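Local structure of StiE protein (6ECX) at residues A[273-276]-A[277-281]; A[242-245]-A[246-249]; A[128-131]-A[132-136]; A[117-121]-A[122-126]; A[217-220]-A[221-225]. The protein probably takes part in polyketide antibiotic synthesis, and here comprises the S-adenosylmethionine-binding O-methyltransferase domain of a larger multifunctional synthase. All blocks are in the same frame, centred on the assembly; numbering follows the deposited sequence. Where two conformers were deposited one is given.

Interaction 1 (A[273-276]-A[277-281]); sequences NVYK and ALRGG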
loop_
_atom_site.group_PDB
_atom_site.type_symbol
_atom_site.label_atom_id
_atom_site.label_comp_id
_atom_site.label_asym_id
_atom_site.label_seq_id
_atom_site.Cartn_x
_atom_site.Cartn_y
_atom_site.Cartn_z
ATOM N N ASN A 273 -7.667 -0.888 16.788
ATOM C CA ASN A 273 -6.500 -0.280 17.422
ATOM C C ASN A 273 -5.765 0.638 16.456
ATOM O O ASN A 273 -5.127 1.608 16.878
ATOM C CB ASN A 273 -5.558 -1.361 17.944
ATOM C CG ASN A 273 -6.198 -2.221 19.003
ATOM O OD1 ASN A 273 -7.008 -1.745 19.798
ATOM N ND2 ASN A 273 -5.849 -3.502 19.014
ATOM N N VAL A 274 -5.840 0.345 15.159
ATOM C CA VAL A 274 -5.277 1.254 14.174
ATOM C C VAL A 274 -6.101 2.537 14.104
ATOM O O VAL A 274 -5.552 3.631 13.920
ATOM C CB VAL A 274 -5.164 0.540 12.813
ATOM C CG1 VAL A 274 -4.886 1.528 11.688
ATOM C CG2 VAL A 274 -4.049 -0.503 12.864
ATOM N N TYR A 275 -7.423 2.436 14.290
ATOM C CA TYR A 275 -8.266 3.632 14.291
ATOM C C TYR A 275 -7.841 4.607 15.384
ATOM O O TYR A 275 -7.615 5.794 15.120
ATOM C CB TYR A 275 -9.744 3.259 14.465
ATOM C CG TYR A 275 -10.645 4.478 14.539
ATOM C CD1 TYR A 275 -11.122 5.081 13.377
ATOM C CD2 TYR A 275 -10.987 5.049 15.762
ATOM C CE1 TYR A 275 -11.925 6.205 13.428
ATOM C CE2 TYR A 275 -11.786 6.179 15.827
ATOM C CZ TYR A 275 -12.254 6.748 14.656
ATOM O OH TYR A 275 -13.051 7.866 14.708
ATOM N N LYS A 276 -7.753 4.123 16.626
ATOM C CA LYS A 276 -7.295 4.963 17.731
ATOM C C LYS A 276 -5.909 5.534 17.452
ATOM O O LYS A 276 -5.667 6.738 17.617
ATOM C CB LYS A 276 -7.288 4.150 19.025
ATOM C CG LYS A 276 -7.228 4.996 20.281
ATOM C CD LYS A 276 -7.625 4.180 21.504
ATOM C CE LYS A 276 -8.260 5.059 22.567
ATOM N NZ LYS A 276 -8.726 4.281 23.756
ATOM N N ALA A 277 -4.984 4.679 17.021
ATOM C CA ALA A 277 -3.621 5.131 16.780
ATOM C C ALA A 277 -3.584 6.221 15.715
ATOM O O ALA A 277 -2.817 7.183 15.826
ATOM C CB ALA A 277 -2.748 3.940 16.386
ATOM N N LEU A 278 -4.420 6.094 14.683
ATOM C CA LEU A 278 -4.470 7.108 13.634
ATOM C C LEU A 278 -5.081 8.407 14.150
ATOM O O LEU A 278 -4.532 9.495 13.919
ATOM C CB LEU A 278 -5.253 6.574 12.435
ATOM C CG LEU A 278 -4.552 5.507 11.583
ATOM C CD1 LEU A 278 -5.530 4.894 10.596
ATOM C CD2 LEU A 278 -3.353 6.105 10.845
ATOM N N ARG A 279 -6.220 8.314 14.855
ATOM C CA ARG A 279 -6.837 9.500 15.444
ATOM C C ARG A 279 -5.893 10.180 16.423
ATOM O O ARG A 279 -5.801 11.413 16.458
ATOM C CB ARG A 279 -8.144 9.136 16.156
ATOM C CG ARG A 279 -9.325 8.810 15.258
ATOM C CD ARG A 279 -9.756 9.985 14.373
ATOM N NE ARG A 279 -11.029 9.688 13.721
ATOM C CZ ARG A 279 -11.372 10.062 12.491
ATOM N NH1 ARG A 279 -10.529 10.758 11.731
ATOM N NH2 ARG A 279 -12.565 9.714 12.013
ATOM N N GLY A 280 -5.190 9.391 17.233
ATOM C CA GLY A 280 -4.278 9.916 18.218
ATOM C C GLY A 280 -2.958 10.412 17.694
ATOM O O GLY A 280 -2.194 11.003 18.463
ATOM N N GLY A 281 -2.660 10.194 16.410
ATOM C CA GLY A 281 -1.386 10.594 15.856
ATOM C C GLY A 281 -0.230 9.689 16.209
ATOM O O GLY A 281 0.922 10.029 15.904
#

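Interaction 2 (A[242-245]-A[246-249]); sequences LHNP and DYAA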
loop_
_atom_site.group_PDB
_atom_site.type_symbol
_atom_site.label_atom_id
_atom_site.label_comp_id
_atom_site.label_asym_id
_atom_site.label_seq_id
_atom_site.Cartn_x
_atom_site.Cartn_y
_atom_site.Cartn_z
ATOM N N LEU A 242 -12.901 4.099 8.530
ATOM C CA LEU A 242 -13.136 3.110 9.574
ATOM C C LEU A 242 -14.077 3.606 10.662
ATOM O O LEU A 242 -14.432 2.824 11.549
ATOM C CB LEU A 242 -11.804 2.691 10.204
ATOM C CG LEU A 242 -10.797 2.130 9.203
ATOM C CD1 LEU A 242 -9.497 1.760 9.890
ATOM C CD2 LEU A 242 -11.411 0.923 8.516
ATOM N N HIS A 243 -14.494 4.869 10.605
ATOM C CA HIS A 243 -15.350 5.437 11.642
ATOM C C HIS A 243 -16.682 4.694 11.728
ATOM O O HIS A 243 -17.390 4.540 10.729
ATOM C CB HIS A 243 -15.582 6.922 11.358
ATOM C CG HIS A 243 -16.229 7.657 12.486
ATOM N ND1 HIS A 243 -15.542 8.027 13.623
ATOM C CD2 HIS A 243 -17.502 8.083 12.658
ATOM C CE1 HIS A 243 -16.366 8.648 14.448
ATOM N NE2 HIS A 243 -17.560 8.697 13.886
ATOM N N ASN A 244 -17.022 4.242 12.939
ATOM C CA ASN A 244 -18.212 3.422 13.172
ATOM C C ASN A 244 -18.609 3.608 14.631
ATOM O O ASN A 244 -18.062 2.937 15.521
ATOM C CB ASN A 244 -17.955 1.950 12.856
ATOM C CG ASN A 244 -19.240 1.115 12.787
ATOM O OD1 ASN A 244 -20.176 1.298 13.574
ATOM N ND2 ASN A 244 -19.279 0.186 11.838
ATOM N N PRO A 245 -19.545 4.520 14.924
ATOM C CA PRO A 245 -19.961 4.728 16.322
ATOM C C PRO A 245 -20.678 3.535 16.941
ATOM O O PRO A 245 -20.817 3.502 18.170
ATOM C CB PRO A 245 -20.900 5.943 16.242
ATOM C CG PRO A 245 -20.667 6.551 14.912
ATOM C CD PRO A 245 -20.218 5.450 14.004
ATOM N N ASP A 246 -21.138 2.567 16.144
ATOM C CA ASP A 246 -21.827 1.381 16.645
ATOM C C ASP A 246 -21.041 0.114 16.322
ATOM O O ASP A 246 -21.621 -0.970 16.199
ATOM C CB ASP A 246 -23.244 1.295 16.076
ATOM C CG ASP A 246 -24.191 0.507 16.971
ATOM O OD1 ASP A 246 -24.451 0.955 18.108
ATOM O OD2 ASP A 246 -24.684 -0.551 16.530
ATOM N N TYR A 247 -19.712 0.246 16.197
ATOM C CA TYR A 247 -18.870 -0.862 15.749
ATOM C C TYR A 247 -19.002 -2.084 16.645
ATOM O O TYR A 247 -18.894 -3.215 16.162
ATOM C CB TYR A 247 -17.402 -0.428 15.691
ATOM C CG TYR A 247 -16.444 -1.556 15.358
ATOM C CD1 TYR A 247 -16.112 -1.844 14.036
ATOM C CD2 TYR A 247 -15.876 -2.338 16.363
ATOM C CE1 TYR A 247 -15.242 -2.880 13.725
ATOM C CE2 TYR A 247 -15.009 -3.374 16.064
ATOM C CZ TYR A 247 -14.692 -3.640 14.746
ATOM O OH TYR A 247 -13.827 -4.670 14.446
ATOM N N ALA A 248 -19.195 -1.880 17.947
ATOM C CA ALA A 248 -19.285 -3.003 18.871
ATOM C C ALA A 248 -20.479 -3.892 18.539
ATOM O O ALA A 248 -20.322 -5.087 18.259
ATOM C CB ALA A 248 -19.369 -2.489 20.311
ATOM N N ALA A 249 -21.687 -3.324 18.558
ATOM C CA ALA A 249 -22.872 -4.113 18.233
ATOM C C ALA A 249 -22.927 -4.497 16.758
ATOM O O ALA A 249 -23.610 -5.463 16.414
ATOM C CB ALA A 249 -24.139 -3.355 18.624
#

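Interaction 3 (A[128-131]-A[132-136]); sequences CKQR and VRTRG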
loop_
_atom_site.group_PDB
_atom_site.type_symbol
_atom_site.label_atom_id
_atom_site.label_comp_id
_atom_site.label_asym_id
_atom_site.label_seq_id
_atom_site.Cartn_x
_atom_site.Cartn_y
_atom_site.Cartn_z
ATOM N N CYS A 128 -4.372 -14.062 -9.571
ATOM C CA CYS A 128 -3.765 -13.059 -10.443
ATOM C C CYS A 128 -3.633 -13.569 -11.873
ATOM O O CYS A 128 -4.065 -12.905 -12.818
ATOM C CB CYS A 128 -2.403 -12.653 -9.902
ATOM S SG CYS A 128 -2.522 -11.621 -8.425
ATOM N N LYS A 129 -3.047 -14.761 -12.047
ATOM C CA LYS A 129 -2.849 -15.288 -13.392
ATOM C C LYS A 129 -4.173 -15.448 -14.124
ATOM O O LYS A 129 -4.270 -15.142 -15.320
ATOM C CB LYS A 129 -2.101 -16.620 -13.335
ATOM C CG LYS A 129 -0.642 -16.474 -12.892
ATOM C CD LYS A 129 0.057 -17.828 -12.825
ATOM C CE LYS A 129 1.544 -17.667 -12.557
ATOM N NZ LYS A 129 2.223 -18.990 -12.396
ATOM N N GLN A 130 -5.207 -15.916 -13.428
ATOM C CA GLN A 130 -6.483 -16.127 -14.102
ATOM C C GLN A 130 -7.099 -14.797 -14.511
ATOM O O GLN A 130 -7.540 -14.627 -15.656
ATOM C CB GLN A 130 -7.434 -16.915 -13.204
ATOM C CG GLN A 130 -8.873 -16.956 -13.705
ATOM C CD GLN A 130 -9.689 -15.752 -13.255
ATOM O OE1 GLN A 130 -10.386 -15.121 -14.052
ATOM N NE2 GLN A 130 -9.599 -15.427 -11.974
ATOM N N ARG A 131 -7.148 -13.844 -13.578
ATOM C CA ARG A 131 -7.726 -12.539 -13.879
ATOM C C ARG A 131 -6.942 -11.829 -14.977
ATOM O O ARG A 131 -7.533 -11.139 -15.815
ATOM C CB ARG A 131 -7.773 -11.676 -12.620
ATOM C CG ARG A 131 -8.711 -12.189 -11.500
ATOM C CD ARG A 131 -8.685 -11.200 -10.313
ATOM N NE ARG A 131 -9.401 -9.953 -10.612
ATOM C CZ ARG A 131 -9.042 -8.740 -10.188
ATOM N NH1 ARG A 131 -7.949 -8.574 -9.449
ATOM N NH2 ARG A 131 -9.771 -7.682 -10.521
ATOM N N VAL A 132 -5.612 -11.982 -14.995
ATOM C CA VAL A 132 -4.815 -11.349 -16.050
ATOM C C VAL A 132 -5.206 -11.906 -17.413
ATOM O O VAL A 132 -5.412 -11.156 -18.381
ATOM C CB VAL A 132 -3.306 -11.522 -15.782
ATOM C CG1 VAL A 132 -2.495 -11.266 -17.074
ATOM C CG2 VAL A 132 -2.853 -10.584 -14.680
ATOM N N ARG A 133 -5.346 -13.229 -17.508
ATOM C CA ARG A 133 -5.624 -13.816 -18.810
ATOM C C ARG A 133 -7.066 -13.563 -19.237
ATOM O O ARG A 133 -7.324 -13.344 -20.430
ATOM C CB ARG A 133 -5.291 -15.314 -18.797
ATOM C CG ARG A 133 -5.953 -16.096 -19.926
ATOM C CD ARG A 133 -5.398 -17.538 -20.055
ATOM N NE ARG A 133 -4.032 -17.579 -20.579
ATOM C CZ ARG A 133 -3.726 -17.667 -21.870
ATOM N NH1 ARG A 133 -4.687 -17.731 -22.782
ATOM N NH2 ARG A 133 -2.454 -17.687 -22.249
ATOM N N THR A 134 -8.010 -13.577 -18.285
ATOM C CA THR A 134 -9.394 -13.241 -18.599
ATOM C C THR A 134 -9.493 -11.891 -19.300
ATOM O O THR A 134 -10.317 -11.713 -20.205
ATOM C CB THR A 134 -10.227 -13.239 -17.317
ATOM O OG1 THR A 134 -10.362 -14.588 -16.850
ATOM C CG2 THR A 134 -11.614 -12.641 -17.563
ATOM N N ARG A 135 -8.639 -10.955 -18.924
ATOM C CA ARG A 135 -8.612 -9.632 -19.525
ATOM C C ARG A 135 -7.666 -9.539 -20.726
ATOM O O ARG A 135 -7.490 -8.446 -21.272
ATOM C CB ARG A 135 -8.249 -8.604 -18.455
ATOM C CG ARG A 135 -9.408 -8.350 -17.485
ATOM C CD ARG A 135 -8.930 -8.218 -16.054
ATOM N NE ARG A 135 -10.029 -8.042 -15.104
ATOM C CZ ARG A 135 -10.603 -9.034 -14.427
ATOM N NH1 ARG A 135 -11.595 -8.776 -13.584
ATOM N NH2 ARG A 135 -10.188 -10.286 -14.593
ATOM N N GLY A 136 -7.076 -10.657 -21.157
ATOM C CA GLY A 136 -6.195 -10.642 -22.315
ATOM C C GLY A 136 -4.872 -9.930 -22.106
ATOM O O GLY A 136 -4.285 -9.425 -23.066
HETATM O O HOH W 1 -11.586 -12.754 -13.708
#

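Interaction 4 (A[117-121]-A[122-126]); sequences GYTIS and GKQAE. With SAM (S-adenosylmethionine), chain B.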
loop_
_atom_site.group_PDB
_atom_site.type_symbol
_atom_site.label_atom_id
_atom_site.label_comp_id
_atom_site.label_asym_id
_atom_site.label_seq_id
_atom_site.Cartn_x
_atom_site.Cartn_y
_atom_site.Cartn_z
ATOM N N GLY A 117 4.365 -8.992 -11.186
ATOM C CA GLY A 117 3.930 -9.003 -9.796
ATOM C C GLY A 117 4.517 -10.180 -9.048
ATOM O O GLY A 117 4.651 -11.276 -9.601
ATOM N N TYR A 118 4.889 -9.941 -7.787
ATOM C CA TYR A 118 5.275 -10.997 -6.852
ATOM C C TYR A 118 4.260 -11.057 -5.721
ATOM O O TYR A 118 3.843 -10.018 -5.195
ATOM C CB TYR A 118 6.655 -10.754 -6.216
ATOM C CG TYR A 118 7.892 -11.175 -6.981
ATOM C CD1 TYR A 118 7.825 -11.579 -8.300
ATOM C CD2 TYR A 118 9.151 -11.136 -6.366
ATOM C CE1 TYR A 118 8.958 -11.951 -8.981
ATOM C CE2 TYR A 118 10.295 -11.509 -7.049
ATOM C CZ TYR A 118 10.182 -11.924 -8.363
ATOM O OH TYR A 118 11.299 -12.312 -9.074
ATOM N N THR A 119 3.871 -12.268 -5.340
ATOM C CA THR A 119 3.149 -12.491 -4.096
ATOM C C THR A 119 3.628 -13.808 -3.505
ATOM O O THR A 119 3.988 -14.731 -4.235
ATOM C CB THR A 119 1.625 -12.525 -4.309
ATOM O OG1 THR A 119 0.962 -12.822 -3.070
ATOM C CG2 THR A 119 1.255 -13.581 -5.338
ATOM N N ILE A 120 3.646 -13.894 -2.171
ATOM C CA ILE A 120 4.052 -15.145 -1.539
ATOM C C ILE A 120 2.891 -16.113 -1.396
ATOM O O ILE A 120 3.117 -17.296 -1.096
ATOM C CB ILE A 120 4.691 -14.922 -0.154
ATOM C CG1 ILE A 120 3.728 -14.182 0.772
ATOM C CG2 ILE A 120 6.022 -14.201 -0.288
ATOM C CD1 ILE A 120 4.303 -13.920 2.146
ATOM N N SER A 121 1.659 -15.656 -1.607
ATOM C CA SER A 121 0.497 -16.534 -1.515
ATOM C C SER A 121 0.303 -17.291 -2.824
ATOM O O SER A 121 0.084 -16.676 -3.878
ATOM C CB SER A 121 -0.748 -15.719 -1.183
ATOM O OG SER A 121 -1.918 -16.503 -1.346
ATOM N N GLY A 122 0.379 -18.626 -2.755
ATOM C CA GLY A 122 0.044 -19.440 -3.914
ATOM C C GLY A 122 -1.368 -19.195 -4.412
ATOM O O GLY A 122 -1.608 -19.125 -5.622
ATOM N N LYS A 123 -2.324 -19.065 -3.487
ATOM C CA LYS A 123 -3.709 -18.817 -3.878
ATOM C C LYS A 123 -3.821 -17.503 -4.638
ATOM O O LYS A 123 -4.447 -17.435 -5.703
ATOM C CB LYS A 123 -4.614 -18.806 -2.642
ATOM C CG LYS A 123 -6.111 -18.721 -2.939
ATOM C CD LYS A 123 -6.913 -18.257 -1.715
ATOM C CE LYS A 123 -6.841 -19.246 -0.548
ATOM N NZ LYS A 123 -7.411 -18.673 0.709
ATOM N N GLN A 124 -3.200 -16.449 -4.108
ATOM C CA GLN A 124 -3.229 -15.154 -4.784
ATOM C C GLN A 124 -2.594 -15.224 -6.167
ATOM O O GLN A 124 -3.081 -14.586 -7.105
ATOM C CB GLN A 124 -2.537 -14.106 -3.925
ATOM C CG GLN A 124 -3.319 -13.731 -2.667
ATOM C CD GLN A 124 -2.673 -12.589 -1.885
ATOM O OE1 GLN A 124 -1.572 -12.138 -2.211
ATOM N NE2 GLN A 124 -3.358 -12.124 -0.845
ATOM N N ALA A 125 -1.511 -15.991 -6.318
ATOM C CA ALA A 125 -0.852 -16.097 -7.620
ATOM C C ALA A 125 -1.785 -16.714 -8.663
ATOM O O ALA A 125 -1.907 -16.214 -9.788
ATOM C CB ALA A 125 0.424 -16.928 -7.492
ATOM N N GLU A 126 -2.441 -17.817 -8.306
ATOM C CA GLU A 126 -3.409 -18.443 -9.207
ATOM C C GLU A 126 -4.491 -17.456 -9.620
ATOM O O GLU A 126 -4.845 -17.363 -10.800
ATOM C CB GLU A 126 -4.038 -19.668 -8.537
ATOM C CG GLU A 126 -3.065 -20.762 -8.236
ATOM C CD GLU A 126 -3.693 -21.871 -7.407
ATOM O OE1 GLU A 126 -4.914 -21.800 -7.143
ATOM O OE2 GLU A 126 -2.963 -22.811 -7.035
HETATM N N SAM B . -0.874 -4.411 -2.901
HETATM C CA SAM B . -2.105 -5.191 -2.929
HETATM C C SAM B . -3.324 -4.286 -2.817
HETATM O O SAM B . -3.170 -3.116 -2.477
HETATM O OXT SAM B . -4.468 -4.682 -3.061
HETATM C CB SAM B . -2.100 -6.214 -1.806
HETATM C CG SAM B . -1.776 -5.645 -0.431
HETATM S SD SAM B . -2.006 -6.918 0.840
HETATM C CE SAM B . -2.499 -5.902 2.256
HETATM C "C5'" SAM B . -0.310 -7.455 1.176
HETATM C "C4'" SAM B . 0.293 -8.265 0.025
HETATM O "O4'" SAM B . 1.697 -8.429 0.157
HETATM C "C3'" SAM B . -0.264 -9.675 -0.139
HETATM O "O3'" SAM B . -0.518 -9.833 -1.524
HETATM C "C2'" SAM B . 0.882 -10.597 0.257
HETATM O "O2'" SAM B . 0.898 -11.836 -0.426
HETATM C "C1'" SAM B . 2.076 -9.754 -0.165
HETATM N N9 SAM B . 3.361 -10.076 0.487
HETATM C C8 SAM B . 3.609 -10.088 1.838
HETATM N N7 SAM B . 4.918 -10.392 2.032
HETATM C C5 SAM B . 5.510 -10.583 0.831
HETATM C C6 SAM B . 6.801 -10.906 0.457
HETATM N N6 SAM B . 7.751 -11.103 1.371
HETATM N N1 SAM B . 7.121 -11.029 -0.886
HETATM C C2 SAM B . 6.162 -10.821 -1.850
HETATM N N3 SAM B . 4.879 -10.496 -1.465
HETATM C C4 SAM B . 4.546 -10.382 -0.152
#

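Interaction 5 (A[217-220]-A[221-225]); sequences WNKL and FSSNH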
loop_
_atom_site.group_PDB
_atom_site.type_symbol
_atom_site.label_atom_id
_atom_site.label_comp_id
_atom_site.label_asym_id
_atom_site.label_seq_id
_atom_site.Cartn_x
_atom_site.Cartn_y
_atom_site.Cartn_z
ATOM N N TRP A 217 12.869 4.238 8.209
ATOM C CA TRP A 217 12.592 4.334 6.774
ATOM C C TRP A 217 13.712 5.069 6.044
ATOM O O TRP A 217 14.131 4.659 4.958
ATOM C CB TRP A 217 11.273 5.062 6.505
ATOM C CG TRP A 217 10.005 4.272 6.781
ATOM C CD1 TRP A 217 9.042 4.570 7.700
ATOM C CD2 TRP A 217 9.560 3.081 6.113
ATOM N NE1 TRP A 217 8.026 3.640 7.654
ATOM C CE2 TRP A 217 8.323 2.712 6.696
ATOM C CE3 TRP A 217 10.089 2.285 5.094
ATOM C CZ2 TRP A 217 7.609 1.581 6.288
ATOM C CZ3 TRP A 217 9.374 1.158 4.685
ATOM C CH2 TRP A 217 8.147 0.820 5.284
ATOM N N ASN A 218 14.163 6.196 6.606
ATOM C CA ASN A 218 15.242 6.973 6.001
ATOM C C ASN A 218 16.497 6.122 5.800
ATOM O O ASN A 218 17.121 6.167 4.735
ATOM C CB ASN A 218 15.546 8.204 6.871
ATOM C CG ASN A 218 16.421 9.214 6.145
ATOM O OD1 ASN A 218 16.850 8.941 5.031
ATOM N ND2 ASN A 218 16.675 10.372 6.760
ATOM N N LYS A 219 16.879 5.330 6.803
ATOM C CA LYS A 219 18.064 4.492 6.645
ATOM C C LYS A 219 17.890 3.512 5.490
ATOM O O LYS A 219 18.813 3.310 4.687
ATOM C CB LYS A 219 18.345 3.757 7.960
ATOM C CG LYS A 219 19.747 3.171 8.067
ATOM C CD LYS A 219 20.031 2.731 9.500
ATOM C CE LYS A 219 21.386 2.054 9.621
ATOM N NZ LYS A 219 22.487 2.954 9.175
ATOM N N LEU A 220 16.696 2.920 5.369
ATOM C CA LEU A 220 16.427 2.001 4.267
ATOM C C LEU A 220 16.540 2.699 2.923
ATOM O O LEU A 220 17.119 2.149 1.977
ATOM C CB LEU A 220 15.032 1.390 4.407
ATOM C CG LEU A 220 14.867 0.370 5.539
ATOM C CD1 LEU A 220 13.396 0.039 5.705
ATOM C CD2 LEU A 220 15.672 -0.872 5.218
ATOM N N PHE A 221 15.923 3.876 2.792
ATOM C CA PHE A 221 15.994 4.586 1.509
ATOM C C PHE A 221 17.432 4.979 1.200
ATOM O O PHE A 221 17.946 4.698 0.119
ATOM C CB PHE A 221 15.116 5.847 1.518
ATOM C CG PHE A 221 13.626 5.587 1.629
ATOM C CD1 PHE A 221 13.110 4.301 1.538
ATOM C CD2 PHE A 221 12.748 6.647 1.857
ATOM C CE1 PHE A 221 11.732 4.077 1.656
ATOM C CE2 PHE A 221 11.381 6.439 1.978
ATOM C CZ PHE A 221 10.864 5.151 1.883
ATOM N N SER A 222 18.104 5.617 2.160
ATOM C CA SER A 222 19.387 6.273 1.879
ATOM C C SER A 222 20.516 5.282 1.648
ATOM O O SER A 222 21.474 5.608 0.939
ATOM C CB SER A 222 19.782 7.193 3.036
ATOM O OG SER A 222 18.705 8.035 3.400
ATOM N N SER A 223 20.461 4.116 2.301
ATOM C CA SER A 223 21.412 3.024 2.090
ATOM C C SER A 223 21.200 2.320 0.760
ATOM O O SER A 223 22.031 1.488 0.372
ATOM C CB SER A 223 21.294 1.975 3.207
ATOM O OG SER A 223 21.365 2.614 4.463
ATOM N N ASN A 224 20.094 2.596 0.078
ATOM C CA ASN A 224 19.762 1.897 -1.153
ATOM C C ASN A 224 19.434 2.877 -2.282
ATOM O O ASN A 224 18.600 2.597 -3.143
ATOM C CB ASN A 224 18.633 0.902 -0.877
ATOM C CG ASN A 224 19.106 -0.243 0.019
ATOM O OD1 ASN A 224 19.812 -1.123 -0.453
ATOM N ND2 ASN A 224 18.768 -0.206 1.312
ATOM N N HIS A 225 20.082 4.041 -2.279
ATOM C CA HIS A 225 20.033 4.977 -3.406
ATOM C C HIS A 225 18.619 5.478 -3.675
ATOM O O HIS A 225 18.233 5.682 -4.826
ATOM C CB HIS A 225 20.623 4.348 -4.678
ATOM C CG HIS A 225 22.041 3.889 -4.519
ATOM N ND1 HIS A 225 22.385 2.559 -4.400
ATOM C CD2 HIS A 225 23.199 4.587 -4.430
ATOM C CE1 HIS A 225 23.694 2.458 -4.244
ATOM N NE2 HIS A 225 24.210 3.674 -4.259
#

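Interaction 1 (A[273-276]-A[277-281])
Arg-279 folds back along the helix onto Tyr-275, one turn earlier. Its CB lies 3.5 Å from Tyr-275 O, the carbonyl that also accepts the backbone N of Arg-279. Chi1 (-73°) sets CG over one face of the tyrosine ring, 3.9 Å from the centroid, in a CH-pi contact; the bend at chi2 (-62°) then carries CD and NE to the hydroxyl. NE donates to Tyr-275 OH at 2.9 Å, with the oxygen at the edge of the guanidinium and almost in its plane. NH2 adds a weak bond to the same OH and also bonds to Asn-240. The two flat groups stand 81° apart. Tyr-275 OH is further hydrogen-bonded to His-243. On the buried side, Val-274 CG1 packs on Leu-278 CD1 at 3.6 Å. Gly-280 N bonds to Lys-276 O; Gly-281 then turns out of the helix with positive phi, and two bonds reach back into the last turn, one from its N to Leu-278 O: a Schellman motif closing helix 263-280.

Interaction 2 (A[242-245]-A[246-249])
Asn-244 serves the two backbone N-H groups that follow Pro-245. Its carbonyl O accepts from Tyr-247 N at 3.2 Å, closing a type I beta turn from Asn-244 to Tyr-247; the donor stands well above the carbonyl plane, 68° out of it. With CG opposite the backbone N (chi1 -167°), OD1 comes to 3.0 Å from Asp-246 N in a weak bond, bent to 133°, a geometry that resembles an Asx turn. OD1 is slightly nearer Tyr-247 N, but the angle there is too poor for a bond. The other end of the amide, ND2, is hydrogen-bonded to Gln-250, while CB packs on Tyr-247 CB at 3.7 Å. Asn-244 N is hydrogen-bonded to a glycerol, probably from the crystallisation liquor. Asp-246 holds the N-cap position of helix 247-255, yet its side chain makes no capping bond. Tyr-247 OH points off to a weak bond with Phe-268 O. The approach to the helix is thus held by neutral, bent bonds from Asn-244, with no carboxylate cap from Asp-246.

Interaction 3 (A[128-131]-A[132-136])
Two arginines, Arg-131 and Arg-135, run side by side in the same direction, with Arg-131 NH2 only 3.7 Å from Arg-135 NH1. Their guanidinium planes are 76° apart, and Arg-131 CZ sits over one face of the Arg-135 group, offset toward its rim. Neutral acceptors hold both groups in place and probably ease the closeness of the like charges: Arg-131 NH1 is hydrogen-bonded to His-99 O and Ser-101, whereas Arg-135 NH2 donates to Arg-131 O at 3.0 Å. The bend at chi2 (140°) brings the Arg-135 guanidinium back over the preceding turn for this bond. The setting is the C-terminal end of helix 122-134, the crossover helix of a beta-alpha-beta unit, closed by a Schellman motif: Gly-136, at positive phi, bonds through its N to Arg-133 O, and Leu-137 N to Val-132 O. On the neighbouring flank Thr-134 OG1 lies 2.8 Å from Gln-130 OE1 and 3.1 Å from Gln-130 O. A water donates to Gln-130 OE1 at 2.7 Å and accepts from Arg-135 NH2.

Interaction 4 (A[117-121]-A[122-126])
The side-chain amide of Gln-124 has Ser-121 CB over one face, while its oxygen gathers hydroxyls. Thr-119 OG1 donates to Gln-124 OE1 at 2.8 Å, tilted somewhat from the carbonyl plane, and the ribose of S-adenosylmethionine (SAM) adds SAM O3' at 2.6 Å and SAM O2' at 3.1 Å from the same OE1. The second flat group is the adenine. Ile-120 lies over one of its faces, with CG2 3.4 Å from SAM N1 and CD1 3.6 Å from SAM N7; at the edge, Tyr-118 O faces SAM N3 more distantly. An extended chain (chi2 -175°) carries the Gln-124 amide from the first helical turn to the ribose. That turn is fixed by Ser-121, the N-cap, whose OG accepts from Gln-124 N at 3.0 Å in a nearly straight bond (170°), and whose carbonyl accepts from Ala-125 N. Thr-119 OG1 in turn accepts from Ser-121 N at 3.3 Å, an ST turn. This is the strand-to-helix junction of a Rossmann-like methyltransferase, where Gln-124 reaches the ribose from the helix. Its neutral amide oxygen takes three donors, so the ribose is gripped without a formal charge from this side chain, and the serine cap probably helps to position the glutamine as a second-shell residue.

Interaction 5 (A[217-220]-A[221-225])
Trp-217 and Phe-221 lie one turn apart on helix 214-222, which flanks the mixed beta sheet of the Rossmann-like methyltransferase fold, packing against strand 187-196 and helix 298-309. Apolar contact is slight between the two rings themselves, Trp-217 CE3 coming to 4.2 Å from Phe-221 CE1; more striking is that Trp-217 O sits over one face of the phenylalanine ring, 3.4 Å above its plane, while also accepting the Phe-221 backbone N. The indole NE1 is engaged by Phe-194 O. Hydroxyl bonds make up a second group. Ser-222 OG donates to Asn-218 O at 2.8 Å, from above the carbonyl plane, and Ser-223 OG donates to Lys-219 O at 2.7 Å; each carbonyl also takes the backbone N of the same serine. Asn-218 OD1 lies 2.6 Å from Ser-222 OG and accepts from Asn-305 ND2, while ND2 donates to Phe-302 O. Further along the chain, a side-chain amide replaces a backbone donor: Asn-224 ND2 bonds to Leu-220 O at 3.0 Å, in the carbonyl plane, on a lone pair, and nearly straight (168°).

All five contacts are local. Interaction 5 is the most buried, interaction 2 lies on the surface, and the other three are partly buried. Interactions 3 and 4 share helix 122-134 and adjoin in sequence: 4 starts the helix beside the cofactor, with a serine cap and hydroxyl-amide bonds, and 3 ends it amid arginines and water. Interactions 1 and 2 meet through Tyr-275 and His-243, so the arginine-tyrosine pair is tied to the loop before helix 247-255. Interactions 1 and 3 both finish in Schellman motifs with a glycine, whereas 5 relies on serine and asparagine side chains. Interaction 4 alone touches S-adenosylmethionine.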